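Local coordinates for protein leucine aminopeptidase (Parabacteroides distasonis, PDB 3TC8) that probably works as a zinc-dependent exopeptidase of peptidase family M28, with aminopeptidase or glutaminyl-peptide cyclotransferase activity, at residues 195-200 and 263-268; 210-215 and 249-254. One frame throughout, in Å; residues are numbered along the deposited sequence. Where two conformers were deposited one is given.

Overall arrangement
Contact 1 (195-200 and 263-268) pairs the last two parallel strands at one side of the central mixed sheet, and contact 2 (210-215 and 249-254) joins the starts of the two helices that lie along the chain between those strands; their centres are about 7 Å apart. They meet in an acidic cluster: Asp249 OD2 lies 2.5 Å from Asp200 OD2 and 2.7 Å from Asp264 OD2. Ser215 also bridges them, its OG accepting from Asp264 N. The zinc, bound by Asp127, Asp160 and His281, is about 6 Å from the Asp200 side chain but about 13 Å from that of His251, so contact 1 comes close to the metal site, while His251 of contact 2 lies farther off.

Contact 1 (195-200 and 263-268); sequences YGILLD and IDIINY
Leu198 and Asp264 lie side by side on neighbouring parallel strands, 195-200 and 262-266, the second being the outermost strand at this side of the mixed sheet in the alpha/beta fold of the M28 peptidases. The strands run at 23° to each other, and four backbone bonds hold them: Ile263 N to Gly196 O, Leu198 N to Ile263 O, Ile265 N to Leu198 O, and Asp200 N to Ile265 O. Side chains alternate between the two faces of the sheet.

On the face of Ile197, Leu199, Ile263 and Ile265 the contact between the strands is aliphatic. Ile197 and Ile263 lie side by side, CG1 to CG1 at 4.1 Å, whereas Ile265 sends its CD1 between two neighbours: it meets Ile197 CG2 at 3.6 Å, the two side chains crossing at a slant, and Leu199 CD2 at 3.7 Å, where they run alongside. Branching at CB suits isoleucine to such extended backbone, and helix 213-233 packs on Ile263 from this face through Val223.

The other face sets apolar side chains beside carboxylates. With CG anti to the backbone N (chi1 170°), Leu198 extends beside Asp264 and shields one flank of this buried acid, its CD2 lying 3.5 Å from OD1. His251 of helix 250-258 touches both side chains. Asp200 likewise stands next to an aliphatic neighbour, its OD2 lying 3.7 Å from Ile266 CD1. At the zinc end of the strand, this aspartate comes close to the metal ligand Asp127. The carboxylates of Asp200 and Asp264 stay apart, OD2 to OD2 being 4.9 Å, but both OD2 atoms come close to the carboxylate of Asp249. Past the Asp200 N to Ile265 O bond the two chains still meet through a CA-H...O contact, Ile266 CA to Asp200 O, 3.1 Å.

Contact 2 (210-215 and 249-254); sequences FKEQQS and DDHQYV
Glu212, following the short strand 209-211, reaches His251 on the opposing helix with OE1, which accepts from NE2 at 2.8 Å. The carboxylate stands nearly upright to the imidazole (87° between planes): OE1 lies near the ring plane at its edge, while NE2 approaches from above the carboxylate. A bend at chi2 (-80°) folds the glutamate back over the start of its own helix, where OE1 also accepts from Ser215 N at 2.8 Å and OE2 from Gln214 N at 3.0 Å; OE2 also bonds to Ile247 N. Acid suits this N-cap position, since its charge would probably be favoured by the helix end. Cut back to an alanine, this position would probably leave His251 NE2 without its acceptor and the first turn of helix 213-233 without its cap.

Gln214 sends an extended side chain across to Gln252. Its NE2 gives an almost straight bond, 2.9 Å long, to Gln252 OE1, with the two amides nearly perpendicular; the same nitrogen also bonds to Ile247 O, so one amide links helix 213-233 to helix 250-258 and to the loop before it. Ser215 adds its hydroxyl, OG donating to Glu212 OE1 at 2.7 Å; small enough to sit beside the histidine, OG also lies 3.5 Å from His251 CD2. OE1 thus holds three donors, two from Ser215 and one from His251. The arrangement is a helix N-cap combined with a His-carboxylate hydrogen bond, linking the starts of helices 213-233 and 250-258.

Contact 1 (195-200 and 263-268)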
# COMPACT_ATOMS: atom_id res chain seq x y z
N TYR A 195 -13.10 8.57 3.21
CA TYR A 195 -12.76 7.15 3.27
C TYR A 195 -11.32 7.01 2.82
O TYR A 195 -10.72 7.93 2.29
CB TYR A 195 -13.70 6.27 2.41
CG TYR A 195 -13.67 6.56 0.92
CD1 TYR A 195 -12.75 5.92 0.09
CD2 TYR A 195 -14.57 7.41 0.32
CE1 TYR A 195 -12.70 6.15 -1.25
CE2 TYR A 195 -14.52 7.67 -1.04
CZ TYR A 195 -13.56 7.04 -1.84
OH TYR A 195 -13.47 7.24 -3.18
N GLY A 196 -10.79 5.83 3.09
CA GLY A 196 -9.45 5.45 2.69
C GLY A 196 -9.43 4.13 1.90
O GLY A 196 -10.24 3.24 2.15
N ILE A 197 -8.49 4.04 0.96
CA ILE A 197 -8.23 2.81 0.22
C ILE A 197 -6.74 2.50 0.33
O ILE A 197 -5.90 3.31 -0.10
CB ILE A 197 -8.62 2.87 -1.26
CG1 ILE A 197 -10.13 3.19 -1.41
CG2 ILE A 197 -8.27 1.57 -1.95
CD1 ILE A 197 -10.50 3.46 -2.88
N LEU A 198 -6.41 1.35 0.91
CA LEU A 198 -5.08 0.78 0.97
C LEU A 198 -4.90 -0.19 -0.19
O LEU A 198 -5.75 -1.05 -0.40
CB LEU A 198 -4.92 0.05 2.30
CG LEU A 198 -3.67 -0.82 2.48
CD1 LEU A 198 -2.38 -0.02 2.34
CD2 LEU A 198 -3.71 -1.50 3.83
N LEU A 199 -3.78 -0.10 -0.88
CA LEU A 199 -3.37 -1.07 -1.87
C LEU A 199 -2.17 -1.82 -1.28
O LEU A 199 -1.16 -1.19 -0.94
CB LEU A 199 -2.94 -0.41 -3.17
CG LEU A 199 -3.96 0.53 -3.84
CD1 LEU A 199 -3.42 1.04 -5.16
CD2 LEU A 199 -5.29 -0.17 -3.98
N ASP A 200 -2.25 -3.12 -1.23
CA ASP A 200 -1.15 -3.95 -0.73
C ASP A 200 -1.09 -5.23 -1.54
O ASP A 200 -2.10 -5.91 -1.61
CB ASP A 200 -1.37 -4.23 0.76
CG ASP A 200 -0.21 -4.88 1.47
OD1 ASP A 200 0.89 -5.02 0.90
OD2 ASP A 200 -0.33 -5.23 2.69
N ILE A 263 -10.55 0.59 3.54
CA ILE A 263 -10.53 -0.75 3.02
C ILE A 263 -9.13 -1.13 2.55
O ILE A 263 -8.28 -0.26 2.28
CB ILE A 263 -11.54 -0.90 1.87
CG1 ILE A 263 -11.07 -0.24 0.57
CG2 ILE A 263 -12.94 -0.40 2.30
CD1 ILE A 263 -11.89 -0.67 -0.65
N ASP A 264 -8.94 -2.44 2.41
CA ASP A 264 -7.70 -3.02 1.90
C ASP A 264 -7.97 -3.81 0.66
O ASP A 264 -8.80 -4.74 0.71
CB ASP A 264 -7.08 -3.92 2.98
CG ASP A 264 -5.64 -4.29 2.75
OD1 ASP A 264 -5.01 -3.94 1.74
OD2 ASP A 264 -5.10 -5.02 3.69
N ILE A 265 -7.32 -3.44 -0.45
CA ILE A 265 -7.32 -4.19 -1.69
C ILE A 265 -6.00 -4.95 -1.68
O ILE A 265 -4.93 -4.35 -1.80
CB ILE A 265 -7.42 -3.26 -2.92
CG1 ILE A 265 -8.66 -2.36 -2.85
CG2 ILE A 265 -7.39 -4.09 -4.21
CD1 ILE A 265 -8.82 -1.39 -3.96
N ILE A 266 -6.09 -6.27 -1.54
CA ILE A 266 -4.94 -7.13 -1.27
C ILE A 266 -5.18 -8.52 -1.80
O ILE A 266 -6.25 -9.08 -1.62
CB ILE A 266 -4.59 -7.14 0.25
CG1 ILE A 266 -3.41 -8.07 0.54
CG2 ILE A 266 -5.78 -7.48 1.13
CD1 ILE A 266 -2.80 -7.88 1.92
N ASN A 267 -4.17 -9.07 -2.44
CA ASN A 267 -4.24 -10.46 -2.91
C ASN A 267 -4.37 -11.41 -1.71
O ASN A 267 -3.49 -11.45 -0.85
CB ASN A 267 -2.97 -10.70 -3.74
CG ASN A 267 -2.97 -12.01 -4.51
OD1 ASN A 267 -3.96 -12.78 -4.50
ND2 ASN A 267 -1.85 -12.27 -5.19
N TYR A 268 -5.46 -12.17 -1.67
CA TYR A 268 -5.74 -13.13 -0.65
C TYR A 268 -6.07 -14.45 -1.31
O TYR A 268 -6.84 -14.51 -2.26
CB TYR A 268 -6.96 -12.68 0.18
CG TYR A 268 -7.45 -13.67 1.20
CD1 TYR A 268 -6.78 -13.87 2.39
CD2 TYR A 268 -8.65 -14.34 0.99
CE1 TYR A 268 -7.26 -14.78 3.35
CE2 TYR A 268 -9.14 -15.24 1.93
CZ TYR A 268 -8.46 -15.45 3.11
OH TYR A 268 -8.93 -16.32 4.07

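Contact 2 (210-215 and 249-254)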
# COMPACT_ATOMS: atom_id res chain seq x y z
N PHE A 210 -10.35 -10.30 -2.36
CA PHE A 210 -11.60 -10.61 -1.71
C PHE A 210 -12.00 -9.43 -0.83
O PHE A 210 -11.23 -8.51 -0.55
CB PHE A 210 -11.43 -11.89 -0.87
CG PHE A 210 -11.39 -13.17 -1.66
CD1 PHE A 210 -10.26 -13.56 -2.37
CD2 PHE A 210 -12.50 -13.97 -1.70
CE1 PHE A 210 -10.24 -14.72 -3.07
CE2 PHE A 210 -12.48 -15.16 -2.43
CZ PHE A 210 -11.36 -15.53 -3.09
N LYS A 211 -13.26 -9.46 -0.39
CA LYS A 211 -13.75 -8.40 0.49
C LYS A 211 -13.23 -8.69 1.91
O LYS A 211 -13.67 -9.64 2.58
CB LYS A 211 -15.27 -8.34 0.44
CG LYS A 211 -15.81 -8.08 -0.95
CD LYS A 211 -17.31 -8.03 -0.95
CE LYS A 211 -17.90 -7.94 -2.30
NZ LYS A 211 -19.41 -7.97 -2.20
N GLU A 212 -12.24 -7.91 2.34
CA GLU A 212 -11.53 -8.24 3.57
C GLU A 212 -12.38 -7.88 4.79
O GLU A 212 -13.14 -6.93 4.78
CB GLU A 212 -10.17 -7.51 3.48
CG GLU A 212 -9.21 -7.76 4.61
CD GLU A 212 -9.47 -6.98 5.88
OE1 GLU A 212 -9.86 -5.79 5.75
OE2 GLU A 212 -9.28 -7.55 6.99
N GLN A 213 -12.23 -8.66 5.86
CA GLN A 213 -13.19 -8.55 6.99
C GLN A 213 -13.14 -7.23 7.72
O GLN A 213 -14.19 -6.66 8.00
CB GLN A 213 -12.99 -9.68 7.99
CG GLN A 213 -13.48 -10.99 7.50
CD GLN A 213 -14.94 -11.01 7.25
OE1 GLN A 213 -15.72 -10.48 8.02
NE2 GLN A 213 -15.32 -11.52 6.06
N GLN A 214 -11.93 -6.70 8.01
CA GLN A 214 -11.88 -5.44 8.73
C GLN A 214 -12.44 -4.29 7.89
O GLN A 214 -13.12 -3.39 8.39
CB GLN A 214 -10.46 -5.10 9.17
CG GLN A 214 -9.85 -6.16 10.08
CD GLN A 214 -8.63 -5.62 10.80
OE1 GLN A 214 -8.76 -4.99 11.86
NE2 GLN A 214 -7.45 -5.85 10.25
N SER A 215 -12.19 -4.38 6.57
CA SER A 215 -12.71 -3.43 5.60
C SER A 215 -14.22 -3.45 5.58
O SER A 215 -14.87 -2.40 5.53
CB SER A 215 -12.15 -3.83 4.21
OG SER A 215 -10.75 -3.79 4.14
N ASP A 249 -3.24 -5.08 8.63
CA ASP A 249 -2.61 -4.21 7.65
C ASP A 249 -2.80 -2.76 8.04
O ASP A 249 -3.47 -2.44 9.04
CB ASP A 249 -3.16 -4.51 6.26
CG ASP A 249 -2.15 -4.38 5.14
OD1 ASP A 249 -1.08 -3.78 5.35
OD2 ASP A 249 -2.45 -4.91 4.00
N ASP A 250 -2.19 -1.84 7.30
CA ASP A 250 -2.16 -0.47 7.71
C ASP A 250 -3.54 0.15 7.91
O ASP A 250 -3.70 1.05 8.71
CB ASP A 250 -1.38 0.37 6.66
CG ASP A 250 0.14 0.10 6.59
OD1 ASP A 250 0.79 0.30 7.60
OD2 ASP A 250 0.64 -0.28 5.52
N HIS A 251 -4.52 -0.33 7.14
CA HIS A 251 -5.87 0.26 7.24
C HIS A 251 -6.49 0.12 8.62
O HIS A 251 -7.23 1.02 9.04
CB HIS A 251 -6.80 -0.34 6.16
CG HIS A 251 -7.12 -1.78 6.33
ND1 HIS A 251 -6.14 -2.73 6.54
CD2 HIS A 251 -8.31 -2.43 6.29
CE1 HIS A 251 -6.73 -3.91 6.65
NE2 HIS A 251 -8.04 -3.75 6.49
N GLN A 252 -6.13 -0.92 9.37
CA GLN A 252 -6.73 -1.06 10.72
C GLN A 252 -6.32 0.09 11.63
O GLN A 252 -7.09 0.50 12.49
CB GLN A 252 -6.42 -2.38 11.36
CG GLN A 252 -5.09 -2.52 11.92
CD GLN A 252 -4.86 -3.96 12.37
OE1 GLN A 252 -5.04 -4.87 11.58
NE2 GLN A 252 -4.36 -4.14 13.61
N TYR A 253 -5.10 0.60 11.44
CA TYR A 253 -4.58 1.66 12.26
C TYR A 253 -5.09 3.03 11.83
O TYR A 253 -5.20 3.93 12.65
CB TYR A 253 -3.06 1.55 12.35
CG TYR A 253 -2.57 0.35 13.06
CD1 TYR A 253 -2.63 0.27 14.45
CD2 TYR A 253 -2.10 -0.74 12.37
CE1 TYR A 253 -2.16 -0.87 15.13
CE2 TYR A 253 -1.65 -1.89 13.02
CZ TYR A 253 -1.68 -1.96 14.39
OH TYR A 253 -1.22 -3.07 15.02
N VAL A 254 -5.40 3.17 10.54
CA VAL A 254 -6.08 4.38 10.07
C VAL A 254 -7.50 4.42 10.66
O VAL A 254 -7.92 5.47 11.15
CB VAL A 254 -6.09 4.45 8.55
CG1 VAL A 254 -6.95 5.61 8.07
CG2 VAL A 254 -4.65 4.50 7.98